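Local atomic coordinates of endonuclease V (Bacillus subtilis, PDB entry 3GA2), a protein that probably cleaves double-stranded DNA at the second phosphodiester bond 3' to a deoxyinosine, using magnesium, as a step in the repair of deaminated bases. Residues L24-I28 with T130-F134; I39-V45 with P110-D116; C61-I65 with L221-T226; Y120-H125 with G172-G176; P158-A164 with A178-D184. The protein carries 1 engineered substitution. All blocks are in the same frame, centred on the assembly; numbering follows the deposited sequence.

Contact 1: L24-I28 with T130-F134; sequences LKNRI and THAAF
T130 and I28 meet through methyl and methylene groups at one end of this contact. A chi1 of -63° sets T130 OG1 beside the backbone N and CG2 opposite that N, and T130 CG2 lies 3.9 Å from I28 CD1. Its OG1 is bonded elsewhere, to G193 O on strand 188-194. One residue on, the H131 imidazole takes a methyl of L24 obliquely, with H131 NE2 3.4 Å from L24 CD1; elsewhere the same ring meets F93 edge-to-face. The next contact comes at F134, whose phenyl reaches from helix 128-136 into the turn that ends helix 14-25. L24 CB sits over one face of that ring in a CH-pi contact, 4.0 Å from the centroid and 25° off the normal. Further round, F134 CE2 lies 3.6 Å from R27 CB, while I28 CG1 approaches the ring edge. The far end of the ring, F134 CZ, is 3.1 Å from L24 O. That carbonyl also accepts the R27 amide, R27 N to L24 O 2.7 Å, at the point where helix 14-25 gives way to the type I turn K25-I28. No hydrogen bond crosses between the segments, and the two helices are held together here by apolar fit, with one phenylalanine ring as the main wedge.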
# COMPACT_ATOMS: atom_id res chain seq x y z
N LEU A 24 -11.60 -10.49 -8.25
CA LEU A 24 -10.58 -10.60 -7.22
C LEU A 24 -11.14 -10.38 -5.82
O LEU A 24 -10.70 -11.02 -4.86
CB LEU A 24 -9.46 -9.60 -7.49
CG LEU A 24 -8.74 -9.78 -8.82
CD1 LEU A 24 -7.71 -8.67 -8.98
CD2 LEU A 24 -8.07 -11.15 -8.88
N LYS A 25 -12.13 -9.50 -5.70
CA LYS A 25 -12.74 -9.19 -4.42
C LYS A 25 -13.29 -10.45 -3.74
O LYS A 25 -13.29 -10.55 -2.52
CB LYS A 25 -13.85 -8.16 -4.59
CG LYS A 25 -14.45 -7.68 -3.28
CD LYS A 25 -15.37 -6.48 -3.47
CE LYS A 25 -16.59 -6.83 -4.29
NZ LYS A 25 -17.53 -5.67 -4.36
N ASN A 26 -13.76 -11.39 -4.54
CA ASN A 26 -14.31 -12.62 -3.97
C ASN A 26 -13.20 -13.59 -3.59
O ASN A 26 -13.46 -14.67 -3.07
CB ASN A 26 -15.27 -13.27 -4.96
CG ASN A 26 -16.51 -12.42 -5.21
OD1 ASN A 26 -17.20 -12.04 -4.26
ND2 ASN A 26 -16.79 -12.13 -6.47
N ARG A 27 -11.95 -13.18 -3.83
CA ARG A 27 -10.80 -14.01 -3.51
C ARG A 27 -10.00 -13.43 -2.34
O ARG A 27 -8.87 -13.84 -2.08
CB ARG A 27 -9.90 -14.16 -4.74
CG ARG A 27 -10.55 -14.91 -5.89
CD ARG A 27 -9.67 -14.92 -7.14
NE ARG A 27 -8.33 -15.45 -6.86
CZ ARG A 27 -7.35 -15.52 -7.75
NH1 ARG A 27 -7.53 -15.09 -8.99
NH2 ARG A 27 -6.17 -16.01 -7.39
N ILE A 28 -10.59 -12.46 -1.64
CA ILE A 28 -9.92 -11.84 -0.51
C ILE A 28 -9.99 -12.74 0.71
O ILE A 28 -11.04 -13.29 1.04
CB ILE A 28 -10.58 -10.48 -0.16
CG1 ILE A 28 -10.33 -9.50 -1.31
CG2 ILE A 28 -10.02 -9.96 1.16
CD1 ILE A 28 -11.06 -8.20 -1.19
N THR A 130 -4.57 -4.24 -1.42
CA THR A 130 -5.27 -5.50 -1.56
C THR A 130 -5.06 -6.08 -2.96
O THR A 130 -4.69 -7.24 -3.12
CB THR A 130 -6.79 -5.33 -1.30
OG1 THR A 130 -6.99 -4.91 0.06
CG2 THR A 130 -7.54 -6.65 -1.53
N HIS A 131 -5.28 -5.23 -3.96
CA HIS A 131 -5.13 -5.62 -5.35
C HIS A 131 -3.72 -6.15 -5.67
O HIS A 131 -3.57 -7.20 -6.29
CB HIS A 131 -5.46 -4.42 -6.25
CG HIS A 131 -5.79 -4.78 -7.67
ND1 HIS A 131 -6.38 -3.90 -8.55
CD2 HIS A 131 -5.60 -5.93 -8.36
CE1 HIS A 131 -6.54 -4.49 -9.72
NE2 HIS A 131 -6.07 -5.72 -9.63
N ALA A 132 -2.69 -5.43 -5.23
CA ALA A 132 -1.31 -5.85 -5.47
C ALA A 132 -1.01 -7.20 -4.84
O ALA A 132 -0.18 -7.96 -5.36
CB ALA A 132 -0.35 -4.79 -4.93
N ALA A 133 -1.67 -7.52 -3.74
CA ALA A 133 -1.43 -8.78 -3.05
C ALA A 133 -1.58 -9.99 -3.96
O ALA A 133 -0.78 -10.92 -3.88
CB ALA A 133 -2.37 -8.91 -1.86
N PHE A 134 -2.59 -9.99 -4.82
CA PHE A 134 -2.78 -11.12 -5.71
C PHE A 134 -1.56 -11.35 -6.60
O PHE A 134 -1.14 -12.49 -6.79
CB PHE A 134 -4.03 -10.93 -6.57
CG PHE A 134 -5.29 -10.84 -5.78
CD1 PHE A 134 -5.84 -9.60 -5.47
CD2 PHE A 134 -5.93 -11.98 -5.32
CE1 PHE A 134 -7.01 -9.50 -4.71
CE2 PHE A 134 -7.09 -11.90 -4.56
CZ PHE A 134 -7.64 -10.65 -4.26

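Contact 2: I39-V45 with P110-D116. Engineered in segment 39-45: T42 (natural residue Gly).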
# COMPACT_ATOMS: atom_id res chain seq x y z
N ILE A 39 8.41 -12.98 11.33
CA ILE A 39 8.88 -12.67 9.97
C ILE A 39 10.35 -12.26 9.87
O ILE A 39 10.92 -11.71 10.82
CB ILE A 39 8.03 -11.58 9.32
CG1 ILE A 39 7.82 -10.42 10.30
CG2 ILE A 39 6.71 -12.17 8.83
CD1 ILE A 39 6.92 -9.32 9.79
N ASN A 40 10.95 -12.51 8.71
CA ASN A 40 12.35 -12.19 8.45
C ASN A 40 12.53 -10.80 7.83
O ASN A 40 13.47 -10.08 8.16
CB ASN A 40 12.98 -13.23 7.52
CG ASN A 40 12.96 -14.63 8.09
OD1 ASN A 40 13.48 -14.88 9.17
ND2 ASN A 40 12.35 -15.57 7.35
N THR A 41 11.62 -10.43 6.93
CA THR A 41 11.70 -9.15 6.25
C THR A 41 10.33 -8.52 6.01
O THR A 41 9.31 -9.20 5.98
CB THR A 41 12.40 -9.30 4.88
OG1 THR A 41 11.71 -10.28 4.10
CG2 THR A 41 13.84 -9.72 5.05
N THR A 42 10.32 -7.20 5.84
CA THR A 42 9.09 -6.48 5.54
C THR A 42 9.50 -5.47 4.47
O THR A 42 10.60 -4.92 4.50
CB THR A 42 8.49 -5.75 6.79
OG1 THR A 42 9.26 -4.59 7.11
CG2 THR A 42 8.47 -6.67 7.99
N ALA A 43 8.63 -5.24 3.49
CA ALA A 43 8.95 -4.29 2.43
C ALA A 43 7.96 -3.14 2.45
O ALA A 43 6.84 -3.27 2.94
CB ALA A 43 8.92 -5.00 1.07
N GLY A 44 8.41 -2.00 1.92
CA GLY A 44 7.56 -0.83 1.85
C GLY A 44 7.44 -0.42 0.40
O GLY A 44 8.44 -0.44 -0.33
N VAL A 45 6.24 -0.05 -0.03
CA VAL A 45 6.00 0.34 -1.41
C VAL A 45 5.38 1.72 -1.50
O VAL A 45 4.44 2.05 -0.77
CB VAL A 45 5.04 -0.64 -2.11
CG1 VAL A 45 5.04 -0.40 -3.62
CG2 VAL A 45 5.43 -2.08 -1.80
N PRO A 110 10.34 -10.55 0.32
CA PRO A 110 9.69 -9.98 1.51
C PRO A 110 8.52 -10.83 1.99
O PRO A 110 7.74 -11.33 1.18
CB PRO A 110 9.25 -8.60 1.04
CG PRO A 110 10.30 -8.24 0.01
CD PRO A 110 10.42 -9.55 -0.76
N ASP A 111 8.41 -10.99 3.31
CA ASP A 111 7.32 -11.77 3.90
C ASP A 111 6.01 -10.98 3.94
O ASP A 111 4.93 -11.56 4.00
CB ASP A 111 7.65 -12.19 5.33
CG ASP A 111 8.87 -13.10 5.42
OD1 ASP A 111 8.90 -14.14 4.73
OD2 ASP A 111 9.79 -12.76 6.19
N VAL A 112 6.12 -9.65 3.92
CA VAL A 112 4.96 -8.77 3.95
C VAL A 112 5.29 -7.43 3.30
O VAL A 112 6.40 -6.92 3.44
CB VAL A 112 4.47 -8.50 5.40
CG1 VAL A 112 5.58 -7.85 6.21
CG2 VAL A 112 3.24 -7.59 5.38
N PHE A 113 4.32 -6.86 2.58
CA PHE A 113 4.50 -5.58 1.90
C PHE A 113 3.56 -4.53 2.45
O PHE A 113 2.35 -4.72 2.46
CB PHE A 113 4.23 -5.71 0.40
CG PHE A 113 5.27 -6.48 -0.36
CD1 PHE A 113 6.11 -5.84 -1.27
CD2 PHE A 113 5.36 -7.87 -0.23
CE1 PHE A 113 7.03 -6.56 -2.04
CE2 PHE A 113 6.27 -8.59 -1.00
CZ PHE A 113 7.11 -7.94 -1.91
N LEU A 114 4.11 -3.41 2.91
CA LEU A 114 3.28 -2.33 3.42
C LEU A 114 3.23 -1.25 2.33
O LEU A 114 4.27 -0.80 1.84
CB LEU A 114 3.84 -1.75 4.72
CG LEU A 114 3.79 -2.63 5.98
CD1 LEU A 114 5.02 -3.53 6.03
CD2 LEU A 114 3.77 -1.73 7.22
N PHE A 115 2.03 -0.85 1.95
CA PHE A 115 1.85 0.13 0.89
C PHE A 115 1.44 1.51 1.35
O PHE A 115 0.64 1.65 2.28
CB PHE A 115 0.77 -0.36 -0.08
CG PHE A 115 1.18 -1.53 -0.91
CD1 PHE A 115 1.26 -2.80 -0.35
CD2 PHE A 115 1.47 -1.37 -2.26
CE1 PHE A 115 1.63 -3.90 -1.12
CE2 PHE A 115 1.84 -2.46 -3.05
CZ PHE A 115 1.92 -3.73 -2.48
N ASP A 116 1.99 2.53 0.70
CA ASP A 116 1.59 3.89 1.00
C ASP A 116 0.30 4.02 0.19
O ASP A 116 0.31 4.53 -0.94
CB ASP A 116 2.64 4.90 0.50
CG ASP A 116 2.23 6.34 0.80
OD1 ASP A 116 3.06 7.25 0.62
OD2 ASP A 116 1.07 6.56 1.21
O HOH W 1 11.11 -15.49 4.48
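A43, G44 and V45 pair in parallel with F113, L114 and F115, the short strand axes 4.6 Å apart and 19° from exact alignment. The A43 and V45 amides and carbonyls reach across to V112 O, L114 and D116 N in turn; the L114 N to A43 O bond, at 2.7 Å, is nearly straight. Ahead of the strands D111 takes over: its OD2 accepts N40 N at 2.8 Å and T41 N at 3.1 Å, the two amides arriving from opposite faces of the carboxylate plane. A water links D111 OD1 to N40 ND2. Strands 41-52 and 113-116 lie side by side within the mixed sheet of the RNase H-like fold, with helices packed on both faces. On the side of helix 128-136, A43 CB lies over the F113 ring and V45 CG2 over the F115 ring, 3.9 Å from its centroid. V45 CG2 also meets the F113 ring at its edge, so this methyl sits between two phenyls. On the other side, the engineered T42 lies alongside V112, CG2 to V112 CG1 3.6 Å, and L114 packs against V219 of helix 217-235. The side chain of D116, a predicted magnesium ligand like nearby D46, leads away from strand 41-45 and forms a salt bridge with K145.

Contact 3: C61-I65 with L221-T226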
# COMPACT_ATOMS: atom_id res chain seq x y z
N CYS A 61 9.06 2.76 -5.77
CA CYS A 61 10.22 2.29 -5.02
C CYS A 61 9.77 1.25 -4.00
O CYS A 61 8.72 1.39 -3.36
CB CYS A 61 10.89 3.43 -4.25
SG CYS A 61 11.77 4.64 -5.25
N ILE A 62 10.58 0.21 -3.87
CA ILE A 62 10.31 -0.84 -2.90
C ILE A 62 11.55 -0.87 -2.02
O ILE A 62 12.67 -1.01 -2.50
CB ILE A 62 10.12 -2.21 -3.57
CG1 ILE A 62 8.83 -2.21 -4.40
CG2 ILE A 62 10.06 -3.31 -2.51
CD1 ILE A 62 8.56 -3.52 -5.13
N ILE A 63 11.34 -0.71 -0.72
CA ILE A 63 12.43 -0.74 0.25
C ILE A 63 12.21 -1.96 1.12
O ILE A 63 11.16 -2.10 1.73
CB ILE A 63 12.40 0.50 1.16
CG1 ILE A 63 12.32 1.77 0.32
CG2 ILE A 63 13.63 0.51 2.05
CD1 ILE A 63 13.52 1.98 -0.60
N VAL A 64 13.20 -2.85 1.15
CA VAL A 64 13.10 -4.06 1.95
C VAL A 64 13.97 -3.91 3.19
O VAL A 64 15.14 -3.54 3.08
CB VAL A 64 13.60 -5.30 1.16
CG1 VAL A 64 13.33 -6.56 1.95
CG2 VAL A 64 12.91 -5.37 -0.20
N ILE A 65 13.41 -4.16 4.36
CA ILE A 65 14.20 -4.07 5.58
C ILE A 65 14.22 -5.41 6.30
O ILE A 65 13.38 -6.27 6.04
CB ILE A 65 13.67 -2.99 6.56
CG1 ILE A 65 12.28 -3.36 7.05
CG2 ILE A 65 13.65 -1.62 5.86
CD1 ILE A 65 11.87 -2.63 8.32
N LEU A 221 10.61 5.17 4.33
CA LEU A 221 11.80 5.11 3.50
C LEU A 221 11.44 5.07 2.01
O LEU A 221 12.07 5.75 1.20
CB LEU A 221 12.67 3.89 3.88
CG LEU A 221 13.33 4.06 5.25
CD1 LEU A 221 14.15 2.84 5.61
CD2 LEU A 221 14.21 5.31 5.23
N ALA A 222 10.43 4.30 1.65
CA ALA A 222 10.03 4.22 0.26
C ALA A 222 9.55 5.58 -0.23
O ALA A 222 9.89 6.01 -1.32
CB ALA A 222 8.92 3.18 0.08
N ASP A 223 8.75 6.25 0.59
CA ASP A 223 8.23 7.57 0.25
C ASP A 223 9.38 8.54 -0.02
O ASP A 223 9.39 9.23 -1.04
CB ASP A 223 7.34 8.08 1.40
CG ASP A 223 6.61 9.36 1.05
OD1 ASP A 223 6.25 9.55 -0.13
OD2 ASP A 223 6.38 10.18 1.97
N LEU A 224 10.34 8.59 0.89
CA LEU A 224 11.49 9.48 0.72
C LEU A 224 12.29 9.12 -0.52
O LEU A 224 12.85 9.99 -1.18
CB LEU A 224 12.40 9.41 1.95
CG LEU A 224 11.86 9.95 3.28
CD1 LEU A 224 12.82 9.61 4.40
CD2 LEU A 224 11.66 11.46 3.18
N GLU A 225 12.35 7.83 -0.85
CA GLU A 225 13.10 7.38 -2.01
C GLU A 225 12.42 7.77 -3.32
O GLU A 225 13.07 8.18 -4.28
CB GLU A 225 13.31 5.87 -1.95
CG GLU A 225 14.23 5.33 -3.02
CD GLU A 225 15.69 5.64 -2.76
OE1 GLU A 225 16.46 5.72 -3.74
OE2 GLU A 225 16.08 5.79 -1.58
N THR A 226 11.09 7.65 -3.36
CA THR A 226 10.33 8.00 -4.56
C THR A 226 10.45 9.50 -4.83
O THR A 226 10.46 9.93 -5.98
CB THR A 226 8.83 7.66 -4.40
OG1 THR A 226 8.29 8.36 -3.28
CG2 THR A 226 8.64 6.16 -4.19
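I63 meets A222 where helix 217-235 lies across the sheet of the RNase H-like fold, the short axes 7.5 Å apart and 141° between their directions. From CB, which points toward the helix, the I63 side chain splits. Its CG2 branch reaches L221 CB at 4.0 Å. CG1 lies beside the backbone N (chi1 -52°) and is driven against the helix backbone, only 3.4 Å from A222 CA, tighter than usual carbon packing. CD1, at the tip, ends by the E225 side chain, 4.1 Å from E225 CB. Cut back to an alanine here, the side chain would lose both branches, which is likely to open a gap beneath L221, A222 and E225. Two residues earlier on the same side of the strand, C61 SG touches E225 CG at 3.4 Å, holding the aliphatic part of the glutamate while its carboxylate reaches K75 in a salt bridge. C61 CB packs on T226 CG2, beside which T226 OG1 donates back along the helix to D223 O at 2.6 Å.

Contact 4: Y120-H125 with G172-G176; sequences YLHYNH and GEVYG
Y175 is gripped by L121 at the base of its side chain and by the H125 imidazole over one face of its ring. L121 has CG anti to the backbone N (chi1 177°), which sets CD1 against the stem of the tyrosine, 3.6 Å from Y175 CB. The H125 and Y175 rings are inclined at 49°, their centroids 4.2 Å apart, an oblique pairing. At the rim of the phenol, H122 O lies near the ring plane, 3.6 Å from Y175 CE1. L121 has the backbone shape of an inverse gamma turn, though its bond is weak, in the loop between strand 113-116 and helix 128-136; that loop meets strand 173-179, which pairs with 165-170 at the end of the sheet, and I150 and I170 also touch Y175. With an alanine in place of Y175, the H125 ring would probably lose its packing on this side, keeping that with Y120, and a gap would open beside L121 CD1. Y120 approaches strand 173-176 differently, presenting its ring edge to two backbone carbonyls: Y120 CD2 is 3.7 Å from Y175 O, and V174 O sits beside the neighbouring CE2. Its hydroxyl is tied to the strand by water, which lies 2.9 Å from Y120 OH and donates to E173 OE1. A second water donates to Y123 O at 2.8 Å and makes a weak bond with Y175 OH.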
# COMPACT_ATOMS: atom_id res chain seq x y z
N TYR A 120 -8.09 -2.87 2.09
CA TYR A 120 -9.48 -3.24 2.29
C TYR A 120 -10.37 -2.00 2.53
O TYR A 120 -11.56 -2.02 2.25
CB TYR A 120 -9.58 -4.19 3.48
CG TYR A 120 -10.85 -5.02 3.53
CD1 TYR A 120 -11.11 -5.99 2.56
CD2 TYR A 120 -11.78 -4.84 4.55
CE1 TYR A 120 -12.27 -6.75 2.60
CE2 TYR A 120 -12.95 -5.60 4.60
CZ TYR A 120 -13.19 -6.55 3.62
OH TYR A 120 -14.34 -7.30 3.65
N LEU A 121 -9.78 -0.94 3.06
CA LEU A 121 -10.52 0.30 3.30
C LEU A 121 -10.66 1.00 1.96
O LEU A 121 -9.91 1.92 1.63
CB LEU A 121 -9.75 1.18 4.28
CG LEU A 121 -10.27 2.57 4.65
CD1 LEU A 121 -11.62 2.50 5.37
CD2 LEU A 121 -9.23 3.21 5.53
N HIS A 122 -11.64 0.54 1.19
CA HIS A 122 -11.88 1.08 -0.13
C HIS A 122 -13.32 0.79 -0.54
O HIS A 122 -13.89 -0.21 -0.10
CB HIS A 122 -10.89 0.43 -1.12
CG HIS A 122 -11.15 0.78 -2.55
ND1 HIS A 122 -12.01 0.05 -3.34
CD2 HIS A 122 -10.67 1.78 -3.32
CE1 HIS A 122 -12.05 0.60 -4.54
NE2 HIS A 122 -11.25 1.65 -4.56
N TYR A 123 -13.88 1.66 -1.37
CA TYR A 123 -15.26 1.55 -1.85
C TYR A 123 -15.66 0.11 -2.16
O TYR A 123 -16.77 -0.31 -1.87
CB TYR A 123 -15.47 2.38 -3.12
CG TYR A 123 -15.14 3.85 -3.00
CD1 TYR A 123 -14.11 4.42 -3.76
CD2 TYR A 123 -15.85 4.68 -2.14
CE1 TYR A 123 -13.80 5.77 -3.65
CE2 TYR A 123 -15.55 6.04 -2.03
CZ TYR A 123 -14.52 6.58 -2.78
OH TYR A 123 -14.21 7.92 -2.66
N ASN A 124 -14.75 -0.63 -2.76
CA ASN A 124 -15.06 -2.01 -3.11
C ASN A 124 -14.02 -2.97 -2.55
O ASN A 124 -13.75 -4.02 -3.14
CB ASN A 124 -15.16 -2.13 -4.63
CG ASN A 124 -16.24 -3.10 -5.06
OD1 ASN A 124 -17.34 -3.10 -4.51
ND2 ASN A 124 -15.94 -3.93 -6.05
N HIS A 125 -13.45 -2.60 -1.40
CA HIS A 125 -12.43 -3.41 -0.74
C HIS A 125 -11.33 -3.77 -1.72
O HIS A 125 -10.67 -4.80 -1.58
CB HIS A 125 -13.06 -4.69 -0.17
CG HIS A 125 -14.00 -4.44 0.97
ND1 HIS A 125 -15.18 -5.14 1.13
CD2 HIS A 125 -13.93 -3.59 2.02
CE1 HIS A 125 -15.80 -4.72 2.22
NE2 HIS A 125 -15.06 -3.78 2.78
N GLY A 172 -21.90 -2.24 9.29
CA GLY A 172 -21.63 -3.28 10.27
C GLY A 172 -20.38 -4.10 9.96
O GLY A 172 -20.17 -5.16 10.55
N GLU A 173 -19.55 -3.61 9.05
CA GLU A 173 -18.31 -4.30 8.71
C GLU A 173 -17.11 -3.43 8.97
O GLU A 173 -17.14 -2.22 8.75
CB GLU A 173 -18.34 -4.75 7.24
CG GLU A 173 -19.10 -6.04 7.04
CD GLU A 173 -19.09 -6.51 5.60
OE1 GLU A 173 -18.02 -6.47 4.96
OE2 GLU A 173 -20.17 -6.94 5.11
N VAL A 174 -16.04 -4.04 9.46
CA VAL A 174 -14.82 -3.30 9.75
C VAL A 174 -13.98 -3.14 8.49
O VAL A 174 -13.42 -4.12 8.00
CB VAL A 174 -13.96 -4.01 10.81
CG1 VAL A 174 -12.65 -3.24 11.00
CG2 VAL A 174 -14.72 -4.09 12.13
N TYR A 175 -13.88 -1.92 7.98
CA TYR A 175 -13.07 -1.68 6.78
C TYR A 175 -11.60 -1.47 7.12
O TYR A 175 -10.72 -1.80 6.32
CB TYR A 175 -13.58 -0.46 6.01
CG TYR A 175 -14.75 -0.75 5.09
CD1 TYR A 175 -14.74 -0.32 3.76
CD2 TYR A 175 -15.87 -1.44 5.55
CE1 TYR A 175 -15.81 -0.57 2.90
CE2 TYR A 175 -16.96 -1.69 4.70
CZ TYR A 175 -16.92 -1.25 3.39
OH TYR A 175 -17.97 -1.53 2.55
N GLY A 176 -11.34 -0.91 8.30
CA GLY A 176 -9.98 -0.65 8.73
C GLY A 176 -9.97 0.13 10.03
O GLY A 176 -10.96 0.14 10.76
O HOH W 2 -15.76 -7.08 6.20
O HOH W 3 -18.80 0.38 -0.14

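Contact 5: P158-A164 with A178-D184; sequences PEIEVGA and ALRTRRD
R180 clasps the loop that precedes strand 165-170 to the end of strand 173-179, extending the pairing of edge strand 165-170 with 173-179 beyond its regular part. R180 N donates to A164 O at 3.0 Å, and G163 N returns a bond to R180 O at 2.9 Å. G163 stands at a positive phi in the type II turn E161-A164, which brings its amide round to R180. The arginine side chain folds over the loop. CG lies anti to the backbone N (chi1 -172°), bends follow at chi2 and chi3, and R180 NE donates to E159 O at 2.8 Å and R180 NH2 to P158 O at 2.7 Å. Both oxygens lie at the guanidinium edge, near its plane, although the donors stand well out of the carbonyl planes. R180 NH1 is bonded to V185 O. Beyond, V162 CG1 sits 3.6 Å from T181 O, and I160 lies alongside D184, with I160 CD1 3.4 Å from D184 CG. P158 CD rests on A178 CB at 4.1 Å. Three backbone carbonyls round a buried guanidinium would probably stabilise its positive charge through their dipoles, and the polar grip uses main-chain oxygens, with no side-chain acceptor among these bonds.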
# COMPACT_ATOMS: atom_id res chain seq x y z
N PRO A 158 -9.05 8.84 16.99
CA PRO A 158 -8.42 7.99 18.00
C PRO A 158 -7.79 8.84 19.09
O PRO A 158 -7.61 10.04 18.91
CB PRO A 158 -7.39 7.20 17.19
CG PRO A 158 -6.94 8.22 16.18
CD PRO A 158 -8.26 8.86 15.74
N GLU A 159 -7.47 8.22 20.21
CA GLU A 159 -6.86 8.95 21.31
C GLU A 159 -5.52 9.54 20.88
O GLU A 159 -4.95 9.14 19.87
CB GLU A 159 -6.66 8.02 22.52
CG GLU A 159 -6.25 8.77 23.77
CD GLU A 159 -7.29 9.81 24.18
OE1 GLU A 159 -6.89 10.89 24.66
OE2 GLU A 159 -8.50 9.54 24.01
N ILE A 160 -5.02 10.49 21.67
CA ILE A 160 -3.76 11.17 21.39
C ILE A 160 -2.56 10.24 21.60
O ILE A 160 -1.47 10.48 21.08
CB ILE A 160 -3.60 12.40 22.31
CG1 ILE A 160 -2.61 13.39 21.70
CG2 ILE A 160 -3.13 11.97 23.69
CD1 ILE A 160 -3.26 14.43 20.82
N GLU A 161 -2.76 9.18 22.37
CA GLU A 161 -1.70 8.22 22.69
C GLU A 161 -1.23 7.38 21.51
O GLU A 161 -2.00 7.06 20.60
CB GLU A 161 -2.16 7.31 23.83
CG GLU A 161 -1.16 6.23 24.24
CD GLU A 161 -1.55 5.54 25.54
OE1 GLU A 161 -2.70 5.06 25.65
OE2 GLU A 161 -0.69 5.48 26.46
N VAL A 162 0.05 7.01 21.53
CA VAL A 162 0.65 6.20 20.49
C VAL A 162 0.05 4.80 20.52
O VAL A 162 -0.06 4.18 21.58
CB VAL A 162 2.17 6.08 20.67
CG1 VAL A 162 2.74 5.00 19.75
CG2 VAL A 162 2.82 7.42 20.37
N GLY A 163 -0.34 4.30 19.35
CA GLY A 163 -0.92 2.98 19.26
C GLY A 163 -2.43 2.98 19.41
O GLY A 163 -3.08 1.95 19.21
N ALA A 164 -3.00 4.13 19.75
CA ALA A 164 -4.45 4.24 19.91
C ALA A 164 -5.14 4.10 18.56
O ALA A 164 -4.59 4.51 17.54
CB ALA A 164 -4.81 5.58 20.55
N ALA A 178 -8.47 3.87 12.24
CA ALA A 178 -7.87 5.20 12.22
C ALA A 178 -6.84 4.97 13.32
O ALA A 178 -7.20 4.68 14.46
CB ALA A 178 -8.88 6.26 12.63
N LEU A 179 -5.57 5.08 12.97
CA LEU A 179 -4.50 4.81 13.92
C LEU A 179 -3.53 5.94 14.19
O LEU A 179 -2.97 6.53 13.27
CB LEU A 179 -3.71 3.58 13.43
CG LEU A 179 -2.50 3.11 14.24
CD1 LEU A 179 -2.96 2.62 15.60
CD2 LEU A 179 -1.77 2.02 13.48
N ARG A 180 -3.33 6.21 15.48
CA ARG A 180 -2.42 7.24 15.94
C ARG A 180 -1.03 6.60 16.03
O ARG A 180 -0.73 5.92 17.00
CB ARG A 180 -2.83 7.73 17.33
CG ARG A 180 -2.05 8.94 17.82
CD ARG A 180 -2.58 10.22 17.18
NE ARG A 180 -3.94 10.51 17.62
CZ ARG A 180 -4.66 11.56 17.22
NH1 ARG A 180 -4.15 12.44 16.38
NH2 ARG A 180 -5.89 11.72 17.69
N THR A 181 -0.20 6.82 15.02
CA THR A 181 1.13 6.24 15.03
C THR A 181 2.07 7.17 15.79
O THR A 181 2.84 6.73 16.64
CB THR A 181 1.66 6.03 13.62
OG1 THR A 181 1.37 7.17 12.82
CG2 THR A 181 1.03 4.79 13.01
N ARG A 182 1.99 8.45 15.48
CA ARG A 182 2.82 9.44 16.16
C ARG A 182 1.84 10.26 17.00
O ARG A 182 0.83 10.75 16.49
CB ARG A 182 3.54 10.29 15.12
CG ARG A 182 4.52 11.28 15.70
CD ARG A 182 5.15 12.08 14.59
NE ARG A 182 5.95 13.19 15.09
CZ ARG A 182 6.34 14.22 14.34
NH1 ARG A 182 5.99 14.27 13.06
NH2 ARG A 182 7.06 15.19 14.87
N ARG A 183 2.12 10.39 18.29
CA ARG A 183 1.21 11.11 19.17
C ARG A 183 0.94 12.56 18.79
O ARG A 183 1.83 13.29 18.35
CB ARG A 183 1.69 11.04 20.63
CG ARG A 183 3.08 11.60 20.87
CD ARG A 183 3.43 11.52 22.35
NE ARG A 183 2.62 12.43 23.16
CZ ARG A 183 2.66 13.75 23.07
NH1 ARG A 183 1.89 14.50 23.85
NH2 ARG A 183 3.48 14.34 22.21
N ASP A 184 -0.32 12.96 18.97
CA ASP A 184 -0.79 14.31 18.68
C ASP A 184 -0.81 14.66 17.19
O ASP A 184 -1.58 15.54 16.78
CB ASP A 184 0.04 15.34 19.45
CG ASP A 184 -0.77 16.57 19.83
OD1 ASP A 184 -1.37 17.20 18.94
OD2 ASP A 184 -0.80 16.91 21.04

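How the contacts relate
From the N terminus, helix 14-25 opens contact 1, and the chain returns at helix 128-136 to close it. Contact 2 opens and closes wholly within that span, joining strands 41-52 and 113-116. Contact 3 starts inside both and crosses them, closing near the C terminus on helix 217-235; contacts 4 and 5 fall within its span. Contact 4 crosses contact 1, opening before it closes, and contact 5 crosses contact 4. Contacts 1 and 2 touch where A132 CB meets F115 CZ, and contacts 2 and 3 share a backbone bond from G44 N to I63 O. Contact 1 joins two helices, contact 3 a helix and strand 55-66, contacts 4 and 5 loops to strand 173-179.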